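Local coordinates for protein cytosine deaminase (Klebsiella pneumoniae, PDB 4R85) that probably catalyses the hydrolytic deamination of cytosine and 5-methylcytosine, using an iron-containing active site within an amidohydrolase barrel, at residues 51-56 with 354-359; 294-297 with 302-305; 324-329 with 343-348. All coordinates share one frame; numbering follows the deposited sequence.

Contact 1: 51-56 with 354-359. With FE2 (Fe (II) ion), chain H.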
ATOM      1  N   PRO A  51      21.184  -0.198  -6.406  1.00 20.13           N
ATOM      2  CA  PRO A  51      19.941   0.390  -6.932  1.00 17.58           C
ATOM      3  C   PRO A  51      18.738  -0.530  -6.793  1.00 17.05           C
ATOM      4  O   PRO A  51      18.877  -1.755  -6.716  1.00 16.03           O
ATOM      5  CB  PRO A  51      20.249   0.604  -8.420  1.00 17.82           C
ATOM      6  CG  PRO A  51      21.762   0.594  -8.509  1.00 16.58           C
ATOM      7  CD  PRO A  51      22.219  -0.343  -7.447  1.00 15.58           C
ATOM      8  N   PHE A  52      17.549   0.056  -6.751  1.00 16.73           N
ATOM      9  CA  PHE A  52      16.351  -0.764  -6.785  1.00 17.45           C
ATOM     10  C   PHE A  52      16.252  -1.437  -8.154  1.00 18.13           C
ATOM     11  O   PHE A  52      16.801  -0.940  -9.142  1.00 17.48           O
ATOM     12  CB  PHE A  52      15.105   0.073  -6.503  1.00 14.67           C
ATOM     13  CG  PHE A  52      14.974   0.501  -5.063  1.00 15.68           C
ATOM     14  CD1 PHE A  52      14.967   1.841  -4.724  1.00 17.04           C
ATOM     15  CD2 PHE A  52      14.853  -0.443  -4.052  1.00 15.59           C
ATOM     16  CE1 PHE A  52      14.843   2.240  -3.399  1.00 18.60           C
ATOM     17  CE2 PHE A  52      14.729  -0.055  -2.730  1.00 14.63           C
ATOM     18  CZ  PHE A  52      14.726   1.292  -2.402  1.00 18.61           C
ATOM     19  N   VAL A  53      15.555  -2.568  -8.197  1.00 18.27           N
ATOM     20  CA  VAL A  53      15.355  -3.309  -9.430  1.00 16.14           C
ATOM     21  C   VAL A  53      13.859  -3.410  -9.715  1.00 18.97           C
ATOM     22  O   VAL A  53      13.059  -3.606  -8.805  1.00 18.99           O
ATOM     23  CB  VAL A  53      15.952  -4.732  -9.311  1.00 19.96           C
ATOM     24  CG1 VAL A  53      15.760  -5.519 -10.601  1.00 18.00           C
ATOM     25  CG2 VAL A  53      17.423  -4.672  -8.917  1.00 16.25           C
ATOM     26  N   GLU A  54      13.483  -3.236 -10.976  1.00 16.92           N
ATOM     27  CA  GLU A  54      12.122  -3.503 -11.410  1.00 16.15           C
ATOM     28  C   GLU A  54      12.192  -4.698 -12.338  1.00 16.19           C
ATOM     29  O   GLU A  54      12.391  -4.540 -13.537  1.00 15.59           O
ATOM     30  CB  GLU A  54      11.539  -2.302 -12.151  1.00 13.57           C
ATOM     31  CG  GLU A  54      10.135  -2.570 -12.700  1.00 18.17           C
ATOM     32  CD  GLU A  54       9.270  -3.345 -11.706  1.00 28.03           C
ATOM     33  OE1 GLU A  54       8.718  -2.712 -10.779  1.00 29.86           O
ATOM     34  OE2 GLU A  54       9.152  -4.587 -11.842  1.00 23.96           O
ATOM     35  N   PRO A  55      12.044  -5.907 -11.783  1.00 13.87           N
ATOM     36  CA  PRO A  55      12.306  -7.122 -12.557  1.00 15.00           C
ATOM     37  C   PRO A  55      11.131  -7.560 -13.419  1.00 13.97           C
ATOM     38  O   PRO A  55      11.250  -8.585 -14.090  1.00 14.09           O
ATOM     39  CB  PRO A  55      12.555  -8.174 -11.468  1.00 14.01           C
ATOM     40  CG  PRO A  55      11.685  -7.712 -10.326  1.00 14.43           C
ATOM     41  CD  PRO A  55      11.713  -6.198 -10.377  1.00 17.10           C
ATOM     42  N   HIS A  56      10.025  -6.823 -13.391  1.00 11.73           N
ATOM     43  CA  HIS A  56       8.851  -7.204 -14.165  1.00 10.18           C
ATOM     44  C   HIS A  56       7.891  -6.035 -14.360  1.00 12.18           C
ATOM     45  O   HIS A  56       7.127  -5.680 -13.453  1.00 12.98           O
ATOM     46  CB  HIS A  56       8.121  -8.362 -13.469  1.00 15.38           C
ATOM     47  CG  HIS A  56       7.049  -8.982 -14.303  1.00 12.18           C
ATOM     48  ND1 HIS A  56       6.996 -10.337 -14.555  1.00 12.37           N
ATOM     49  CD2 HIS A  56       5.981  -8.437 -14.933  1.00 14.55           C
ATOM     50  CE1 HIS A  56       5.943 -10.599 -15.309  1.00 18.06           C
ATOM     51  NE2 HIS A  56       5.321  -9.461 -15.560  1.00 16.90           N
ATOM     52  N   ARG A 354      19.241 -11.152  -8.574  1.00 16.03           N
ATOM     53  CA  ARG A 354      19.511 -12.561  -8.833  1.00 20.70           C
ATOM     54  C   ARG A 354      18.595 -13.105  -9.934  1.00 19.12           C
ATOM     55  O   ARG A 354      19.024 -13.895 -10.776  1.00 18.03           O
ATOM     56  CB  ARG A 354      19.335 -13.372  -7.553  1.00 18.88           C
ATOM     57  CG  ARG A 354      19.614 -14.853  -7.713  1.00 21.92           C
ATOM     58  CD  ARG A 354      19.619 -15.542  -6.345  1.00 31.13           C
ATOM     59  NE  ARG A 354      19.520 -16.994  -6.468  1.00 38.95           N
ATOM     60  CZ  ARG A 354      19.301 -17.825  -5.452  1.00 43.82           C
ATOM     61  NH1 ARG A 354      19.145 -17.354  -4.219  1.00 38.70           N
ATOM     62  NH2 ARG A 354      19.226 -19.131  -5.673  1.00 45.98           N
ATOM     63  N   ALA A 355      17.335 -12.684  -9.915  1.00 15.92           N
ATOM     64  CA  ALA A 355      16.364 -13.101 -10.931  1.00 16.18           C
ATOM     65  C   ALA A 355      16.811 -12.619 -12.307  1.00 14.94           C
ATOM     66  O   ALA A 355      16.639 -13.307 -13.311  1.00 15.11           O
ATOM     67  CB  ALA A 355      14.983 -12.567 -10.593  1.00 17.58           C
ATOM     68  N   LEU A 356      17.409 -11.437 -12.344  1.00 13.99           N
ATOM     69  CA  LEU A 356      17.877 -10.860 -13.598  1.00 15.64           C
ATOM     70  C   LEU A 356      19.289 -11.324 -13.949  1.00 16.47           C
ATOM     71  O   LEU A 356      19.845 -10.895 -14.955  1.00 16.95           O
ATOM     72  CB  LEU A 356      17.799  -9.327 -13.557  1.00 13.81           C
ATOM     73  CG  LEU A 356      16.491  -8.730 -14.118  1.00 13.74           C
ATOM     74  CD1 LEU A 356      15.252  -9.315 -13.459  1.00 17.17           C
ATOM     75  CD2 LEU A 356      16.468  -7.207 -14.007  1.00 16.57           C
ATOM     76  N   CYS A 357      19.859 -12.210 -13.125  1.00 14.27           N
ATOM     77  CA  CYS A 357      21.214 -12.728 -13.357  1.00 15.98           C
ATOM     78  C   CYS A 357      22.246 -11.628 -13.533  1.00 16.37           C
ATOM     79  O   CYS A 357      23.088 -11.705 -14.430  1.00 17.69           O
ATOM     80  CB  CYS A 357      21.255 -13.632 -14.595  1.00 15.68           C
ATOM     81  SG  CYS A 357      20.347 -15.165 -14.413  1.00 21.85           S
ATOM     82  N   LEU A 358      22.202 -10.611 -12.680  1.00 17.51           N
ATOM     83  CA  LEU A 358      23.131  -9.485 -12.824  1.00 15.10           C
ATOM     84  C   LEU A 358      24.541  -9.840 -12.361  1.00 21.76           C
ATOM     85  O   LEU A 358      25.523  -9.256 -12.830  1.00 22.94           O
ATOM     86  CB  LEU A 358      22.608  -8.259 -12.072  1.00 14.15           C
ATOM     87  CG  LEU A 358      21.254  -7.758 -12.563  1.00 16.43           C
ATOM     88  CD1 LEU A 358      20.819  -6.537 -11.768  1.00 18.94           C
ATOM     89  CD2 LEU A 358      21.312  -7.457 -14.066  1.00 22.48           C
ATOM     90  N   GLY A 359      24.629 -10.798 -11.442  1.00 20.24           N
ATOM     91  CA  GLY A 359      25.902 -11.261 -10.918  1.00 22.57           C
ATOM     92  C   GLY A 359      26.778 -10.132 -10.405  1.00 28.59           C
ATOM     93  O   GLY A 359      26.326  -9.277  -9.638  1.00 26.70           O
TER
HETATM   94 FE   FE2 H 502       3.125  -9.226 -16.022  1.00 19.40          FE
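P55, on strand 47-57, and L356, one residue beyond the end of helix 350-355, are the closest pair of CA atoms across the two segments, 6.8 Å apart. The strand is the first of the eight parallel strands in the (beta/alpha)8 barrel of the amidohydrolase fold, and the helix comes after the eighth strand, with helices 322-332 and 338-342 in between, so the contact joins the two ends of the barrel's chain path. L356 reaches the strand with both branches of its fork. Its CD1 lies 3.5 Å from CB of P55 and is also near CA of that residue. The other branch, CD2, meets CG1 of V53 tip to tip at 3.9 Å. In V53 that methyl stands opposite the backbone N (chi1 -180°), which extends it toward the leucine, whereas L356 holds its CG in a less usual rotation, with chi1 at -93°. Behind L356 the helix ends in a Schellman motif, with C357 at positive phi and its N bonded to O of R354 at 3.0 Å. E54 has its CB directed away from the helix end. Its OE2 accepts the N-H of H56 through the anti lone pair at 2.9 Å, and its OE1 takes the backbone N of Q307, tying this strand to the chain beyond strand 303-305. H56 begins the HxH pair typical of the family, completed by H58. Its ND1 is hydrogen-bonded to OG of S240, which probably helps to orient the ring, and its NE2 binds the iron at 2.3 Å, alongside H58, H209, H241 and D308.

Contact 2: 294-297 with 302-305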
ATOM      1  N   ALA A 294       6.105 -15.835   1.274  1.00  9.95           N
ATOM      2  CA  ALA A 294       6.810 -16.084   2.531  1.00 16.26           C
ATOM      3  C   ALA A 294       7.315 -17.528   2.592  1.00 18.55           C
ATOM      4  O   ALA A 294       8.430 -17.803   3.042  1.00 14.02           O
ATOM      5  CB  ALA A 294       5.911 -15.778   3.718  1.00 21.12           C
ATOM      6  N   GLU A 295       6.483 -18.441   2.112  1.00 12.51           N
ATOM      7  CA  GLU A 295       6.780 -19.863   2.140  1.00 14.07           C
ATOM      8  C   GLU A 295       7.917 -20.236   1.160  1.00 16.16           C
ATOM      9  O   GLU A 295       8.806 -21.035   1.493  1.00 12.89           O
ATOM     10  CB  GLU A 295       5.495 -20.657   1.858  1.00 14.54           C
ATOM     11  CG  GLU A 295       4.419 -20.558   2.972  1.00 21.66           C
ATOM     12  CD  GLU A 295       3.698 -19.193   3.060  1.00 26.21           C
ATOM     13  OE1 GLU A 295       3.716 -18.407   2.081  1.00 19.56           O
ATOM     14  OE2 GLU A 295       3.090 -18.912   4.125  1.00 21.81           O
ATOM     15  N   LEU A 296       7.893 -19.659  -0.040  1.00 11.94           N
ATOM     16  CA  LEU A 296       9.020 -19.817  -0.966  1.00 11.59           C
ATOM     17  C   LEU A 296      10.339 -19.345  -0.325  1.00 11.19           C
ATOM     18  O   LEU A 296      11.352 -20.047  -0.362  1.00 10.64           O
ATOM     19  CB  LEU A 296       8.774 -19.021  -2.244  1.00  9.72           C
ATOM     20  CG  LEU A 296       7.619 -19.555  -3.091  1.00 14.58           C
ATOM     21  CD1 LEU A 296       7.109 -18.492  -4.068  1.00 14.69           C
ATOM     22  CD2 LEU A 296       8.079 -20.798  -3.831  1.00 15.03           C
ATOM     23  N   ASP A 297      10.312 -18.151   0.257  1.00 10.90           N
ATOM     24  CA  ASP A 297      11.516 -17.561   0.837  1.00 11.46           C
ATOM     25  C   ASP A 297      12.052 -18.401   2.005  1.00 14.83           C
ATOM     26  O   ASP A 297      13.258 -18.619   2.117  1.00 12.52           O
ATOM     27  CB  ASP A 297      11.233 -16.121   1.287  1.00 14.16           C
ATOM     28  CG  ASP A 297      12.421 -15.480   1.987  1.00 22.33           C
ATOM     29  OD1 ASP A 297      12.414 -15.411   3.239  1.00 23.85           O
ATOM     30  OD2 ASP A 297      13.365 -15.049   1.289  1.00 19.93           O
ATOM     31  N   ASN A 302      14.505 -18.225  -4.229  1.00 11.93           N
ATOM     32  CA  ASN A 302      14.594 -16.792  -4.488  1.00 12.82           C
ATOM     33  C   ASN A 302      13.277 -16.221  -5.002  1.00 13.96           C
ATOM     34  O   ASN A 302      12.776 -16.657  -6.034  1.00 15.35           O
ATOM     35  CB  ASN A 302      15.682 -16.497  -5.508  1.00 17.20           C
ATOM     36  CG  ASN A 302      15.997 -15.019  -5.595  1.00 15.91           C
ATOM     37  OD1 ASN A 302      16.250 -14.373  -4.581  1.00 14.74           O
ATOM     38  ND2 ASN A 302      15.963 -14.472  -6.802  1.00 14.55           N
ATOM     39  N   VAL A 303      12.737 -15.234  -4.292  1.00 11.10           N
ATOM     40  CA  VAL A 303      11.487 -14.583  -4.709  1.00 13.43           C
ATOM     41  C   VAL A 303      11.648 -13.065  -4.555  1.00 12.18           C
ATOM     42  O   VAL A 303      12.414 -12.596  -3.711  1.00 14.07           O
ATOM     43  CB  VAL A 303      10.267 -15.129  -3.900  1.00 10.75           C
ATOM     44  CG1 VAL A 303      10.449 -14.878  -2.404  1.00 13.96           C
ATOM     45  CG2 VAL A 303       8.936 -14.544  -4.394  1.00 10.38           C
ATOM     46  N   CYS A 304      10.970 -12.294  -5.395  1.00 10.32           N
ATOM     47  CA  CYS A 304      11.055 -10.844  -5.285  1.00 13.20           C
ATOM     48  C   CYS A 304       9.756 -10.172  -5.728  1.00 14.78           C
ATOM     49  O   CYS A 304       8.851 -10.848  -6.207  1.00 14.05           O
ATOM     50  CB  CYS A 304      12.250 -10.325  -6.082  1.00 13.72           C
ATOM     51  SG  CYS A 304      12.119 -10.659  -7.846  1.00 18.60           S
ATOM     52  N   PHE A 305       9.664  -8.855  -5.546  1.00 11.95           N
ATOM     53  CA  PHE A 305       8.442  -8.104  -5.865  1.00  9.79           C
ATOM     54  C   PHE A 305       8.631  -7.184  -7.063  1.00 14.55           C
ATOM     55  O   PHE A 305       9.727  -6.671  -7.296  1.00 15.51           O
ATOM     56  CB  PHE A 305       8.005  -7.247  -4.679  1.00 12.27           C
ATOM     57  CG  PHE A 305       7.499  -8.027  -3.504  1.00 13.39           C
ATOM     58  CD1 PHE A 305       6.481  -8.958  -3.659  1.00 11.41           C
ATOM     59  CD2 PHE A 305       8.037  -7.825  -2.233  1.00 16.95           C
ATOM     60  CE1 PHE A 305       6.002  -9.682  -2.573  1.00 12.27           C
ATOM     61  CE2 PHE A 305       7.561  -8.542  -1.134  1.00 15.52           C
ATOM     62  CZ  PHE A 305       6.545  -9.475  -1.309  1.00 12.14           C
TER
HETATM   63  O   HOH W   1      13.748 -15.451  -1.326  1.00 15.90           O
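V303, on the eighth barrel strand, is packed against L296 and D297 in a helix-to-strand contact, mainly apolar with one bridging water. Helix 293-298 precedes strand 303-305 with only a short turn between them, a compact alpha-to-beta connection of the (beta/alpha)8 barrel, and the chains come nearest where D297 and N302 place their CA atoms 6.2 Å apart. The two methyls of V303 divide the work. CG1 points at D297 and lies 4.0 Å from its CB, while CG2 lies a looser 4.4 Å from CD1 of L296. This split follows from chi1 of 60°, which tucks CG1 between the backbone N and the carbonyl carbon and leaves CG2 opposite the N. L296 also touches F267 of the neighbouring strand and F257 and L260 of helix 250-263, which places it between helices and barrel wall. D297 is polar at its far end. Its OD1 forms a salt bridge with NH2 of R343, a partner that probably stabilises its negative charge and limits the swing of the carboxylate. The second oxygen serves the strand: a water donates to OD2 of D297 at 2.7 Å, and the same water accepts the backbone N-H of V303, with 3.1 Å between its oxygen and that N.

Contact 3: 324-329 with 343-348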
ATOM      1  N   ARG A 324       6.486   1.164  -2.543  1.00 17.83           N
ATOM      2  CA  ARG A 324       5.052   1.054  -2.341  1.00 13.08           C
ATOM      3  C   ARG A 324       4.644  -0.407  -2.543  1.00 12.32           C
ATOM      4  O   ARG A 324       3.813  -0.935  -1.806  1.00 13.21           O
ATOM      5  CB  ARG A 324       4.291   1.974  -3.314  1.00 17.87           C
ATOM      6  CG  ARG A 324       2.815   2.160  -2.974  1.00 22.74           C
ATOM      7  CD  ARG A 324       2.088   3.053  -4.006  1.00 28.11           C
ATOM      8  NE  ARG A 324       2.203   2.487  -5.347  1.00 28.71           N
ATOM      9  CZ  ARG A 324       1.276   1.739  -5.934  1.00 23.00           C
ATOM     10  NH1 ARG A 324       0.127   1.481  -5.316  1.00 19.81           N
ATOM     11  NH2 ARG A 324       1.496   1.248  -7.147  1.00 19.98           N
ATOM     12  N   ILE A 325       5.241  -1.046  -3.550  1.00 11.14           N
ATOM     13  CA  ILE A 325       4.992  -2.458  -3.854  1.00 15.20           C
ATOM     14  C   ILE A 325       5.474  -3.365  -2.729  1.00 17.97           C
ATOM     15  O   ILE A 325       4.787  -4.319  -2.327  1.00 15.84           O
ATOM     16  CB  ILE A 325       5.734  -2.883  -5.137  1.00 19.68           C
ATOM     17  CG1 ILE A 325       5.325  -2.008  -6.318  1.00 23.58           C
ATOM     18  CG2 ILE A 325       5.529  -4.364  -5.438  1.00 20.18           C
ATOM     19  CD1 ILE A 325       3.881  -1.594  -6.363  1.00 18.84           C
ATOM     20  N   LEU A 326       6.671  -3.072  -2.232  1.00 12.27           N
ATOM     21  CA  LEU A 326       7.220  -3.803  -1.107  1.00 12.15           C
ATOM     22  C   LEU A 326       6.260  -3.743   0.068  1.00 12.22           C
ATOM     23  O   LEU A 326       5.954  -4.762   0.664  1.00 15.01           O
ATOM     24  CB  LEU A 326       8.593  -3.240  -0.713  1.00 11.34           C
ATOM     25  CG  LEU A 326       9.258  -3.866   0.519  1.00 14.08           C
ATOM     26  CD1 LEU A 326       9.460  -5.359   0.309  1.00 15.28           C
ATOM     27  CD2 LEU A 326      10.595  -3.173   0.816  1.00 15.98           C
ATOM     28  N   ASP A 327       5.781  -2.547   0.397  1.00 11.66           N
ATOM     29  CA  ASP A 327       4.829  -2.382   1.492  1.00 13.74           C
ATOM     30  C   ASP A 327       3.609  -3.301   1.295  1.00 13.37           C
ATOM     31  O   ASP A 327       3.227  -4.074   2.192  1.00 12.04           O
ATOM     32  CB  ASP A 327       4.390  -0.918   1.554  1.00 19.68           C
ATOM     33  CG  ASP A 327       3.557  -0.597   2.778  1.00 25.95           C
ATOM     34  OD1 ASP A 327       2.508   0.072   2.619  1.00 26.36           O
ATOM     35  OD2 ASP A 327       3.960  -0.977   3.899  1.00 24.56           O
ATOM     36  N   ALA A 328       3.025  -3.230   0.102  1.00 11.62           N
ATOM     37  CA  ALA A 328       1.857  -4.032  -0.245  1.00 13.89           C
ATOM     38  C   ALA A 328       2.140  -5.519  -0.084  1.00 14.33           C
ATOM     39  O   ALA A 328       1.345  -6.256   0.494  1.00 13.88           O
ATOM     40  CB  ALA A 328       1.435  -3.740  -1.684  1.00 15.74           C
ATOM     41  N   GLY A 329       3.280  -5.944  -0.610  1.00 12.93           N
ATOM     42  CA  GLY A 329       3.666  -7.339  -0.576  1.00 12.20           C
ATOM     43  C   GLY A 329       3.817  -7.850   0.836  1.00 15.55           C
ATOM     44  O   GLY A 329       3.323  -8.922   1.165  1.00 12.22           O
ATOM     45  N   ARG A 343      15.094  -7.430   7.068  1.00 15.10           N
ATOM     46  CA  ARG A 343      15.755  -7.769   5.799  1.00 13.68           C
ATOM     47  C   ARG A 343      14.832  -7.607   4.584  1.00 14.38           C
ATOM     48  O   ARG A 343      15.111  -8.163   3.516  1.00 14.63           O
ATOM     49  CB  ARG A 343      16.321  -9.207   5.836  1.00 16.32           C
ATOM     50  CG  ARG A 343      15.354 -10.310   6.311  1.00 16.58           C
ATOM     51  CD  ARG A 343      14.232 -10.637   5.317  1.00 25.05           C
ATOM     52  NE  ARG A 343      14.748 -11.158   4.052  1.00 24.16           N
ATOM     53  CZ  ARG A 343      14.440 -12.351   3.555  1.00 21.20           C
ATOM     54  NH1 ARG A 343      14.977 -12.753   2.406  1.00 22.72           N
ATOM     55  NH2 ARG A 343      13.592 -13.141   4.203  1.00 22.40           N
ATOM     56  N   CYS A 344      13.736  -6.869   4.738  1.00 12.93           N
ATOM     57  CA  CYS A 344      12.725  -6.807   3.668  1.00 14.93           C
ATOM     58  C   CYS A 344      13.226  -6.166   2.378  1.00 14.16           C
ATOM     59  O   CYS A 344      12.645  -6.377   1.302  1.00 13.89           O
ATOM     60  CB  CYS A 344      11.454  -6.096   4.142  1.00 15.95           C
ATOM     61  SG  CYS A 344      11.686  -4.345   4.547  1.00 18.90           S
ATOM     62  N   LEU A 345      14.303  -5.392   2.451  1.00 13.13           N
ATOM     63  CA  LEU A 345      14.808  -4.778   1.216  1.00 14.22           C
ATOM     64  C   LEU A 345      15.383  -5.807   0.228  1.00 15.17           C
ATOM     65  O   LEU A 345      15.533  -5.508  -0.970  1.00 14.64           O
ATOM     66  CB  LEU A 345      15.814  -3.654   1.507  1.00 19.24           C
ATOM     67  CG  LEU A 345      15.210  -2.352   2.053  1.00 15.94           C
ATOM     68  CD1 LEU A 345      16.294  -1.302   2.321  1.00 16.09           C
ATOM     69  CD2 LEU A 345      14.128  -1.803   1.109  1.00 17.82           C
ATOM     70  N   ASP A 346      15.683  -7.011   0.722  1.00 15.39           N
ATOM     71  CA  ASP A 346      16.070  -8.134  -0.144  1.00 18.66           C
ATOM     72  C   ASP A 346      15.132  -8.294  -1.347  1.00 15.76           C
ATOM     73  O   ASP A 346      15.569  -8.611  -2.455  1.00 12.88           O
ATOM     74  CB  ASP A 346      16.024  -9.463   0.616  1.00 16.72           C
ATOM     75  CG  ASP A 346      17.154  -9.635   1.621  1.00 23.22           C
ATOM     76  OD1 ASP A 346      18.114  -8.828   1.644  1.00 21.14           O
ATOM     77  OD2 ASP A 346      17.076 -10.622   2.386  1.00 19.68           O
ATOM     78  N   PHE A 347      13.838  -8.107  -1.115  1.00 11.48           N
ATOM     79  CA  PHE A 347      12.822  -8.433  -2.120  1.00 13.89           C
ATOM     80  C   PHE A 347      12.727  -7.440  -3.269  1.00 15.96           C
ATOM     81  O   PHE A 347      12.045  -7.705  -4.265  1.00 16.18           O
ATOM     82  CB  PHE A 347      11.456  -8.634  -1.453  1.00 16.51           C
ATOM     83  CG  PHE A 347      11.462  -9.734  -0.428  1.00 17.87           C
ATOM     84  CD1 PHE A 347      11.594 -11.058  -0.825  1.00 19.09           C
ATOM     85  CD2 PHE A 347      11.380  -9.446   0.924  1.00 18.75           C
ATOM     86  CE1 PHE A 347      11.627 -12.083   0.111  1.00 20.73           C
ATOM     87  CE2 PHE A 347      11.413 -10.462   1.864  1.00 19.23           C
ATOM     88  CZ  PHE A 347      11.534 -11.782   1.459  1.00 21.48           C
ATOM     89  N   VAL A 348      13.411  -6.304  -3.136  1.00 11.95           N
ATOM     90  CA  VAL A 348      13.406  -5.293  -4.192  1.00 11.45           C
ATOM     91  C   VAL A 348      14.814  -4.855  -4.584  1.00 18.57           C
ATOM     92  O   VAL A 348      14.983  -3.899  -5.339  1.00 14.77           O
ATOM     93  CB  VAL A 348      12.577  -4.075  -3.803  1.00 11.72           C
ATOM     94  CG1 VAL A 348      11.113  -4.492  -3.590  1.00 14.89           C
ATOM     95  CG2 VAL A 348      13.152  -3.426  -2.559  1.00 16.40           C
TER
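L326 pushes its forked end from helix 322-332 over the 3-10 turn of residues 344-347, where both methyls lie near the carbonyl O of C344 and one of them also on L345. It carries most of the contact. CD1 sits 3.5 Å from O of C344 and also reaches CB of F347 at 4.2 Å. The second methyl, CD2, meets CD2 of L345 at 3.8 Å, the two leucine side chains crossing at about a right angle, and it passes SG of C344 at 4.1 Å. Nearer the helix, CB of L326 rests on CG1 of V348 at 4.0 Å. The extended first torsion of the leucine, chi1 177° with CG opposite the backbone N, carries the fork beyond the helix surface to the turn. L345 starts in the other direction, its CB leading away, and only its end returns to meet the helix.

The turn is braced on its own side by charge. R343 grips D346 side-on, NE reaching OD2 at 2.9 Å and NH1 reaching the same oxygen at 3.0 Å. NE comes from above the carboxylate plane, 42° out of it, whereas NH1 uses the anti lone pair. CZ of F347 covers one face of the guanidinium, offset toward its rim. Elsewhere on the helix R324 and D327 pair with D327 and R324 of the second subunit, so the same helix packs on the turn and takes part in the dimer interface. Across the contact itself the chemistry is dispersion around one leucine, which suggests that shape mostly sets how the helix sits against the turn; the R343 and D346 pair probably helps to hold the turn and also ties it to D297 and R9.

In the fold
All three contacts are buried, at about 7, 11 and 13 Å from the chain centre for contacts 1, 3 and 2 (centre to centre). Contacts 1 and 2 share the barrel sheet, on its first and eighth strands, and P55 packs on C304 where the strands approach. Segment 343-348 links the two: V53 N probably bonds to V348 O at 3.2 Å, and F305 N probably to F347 O at 2.9 Å. Contacts 1 and 3 are apolar across their segments, contact 2 adds a bridging water, and metal chemistry belongs to contact 1. Contacts 2 and 3 reach the second subunit, contact 3 through salt bridges and contact 2 through packing of E295; contact 1 does not.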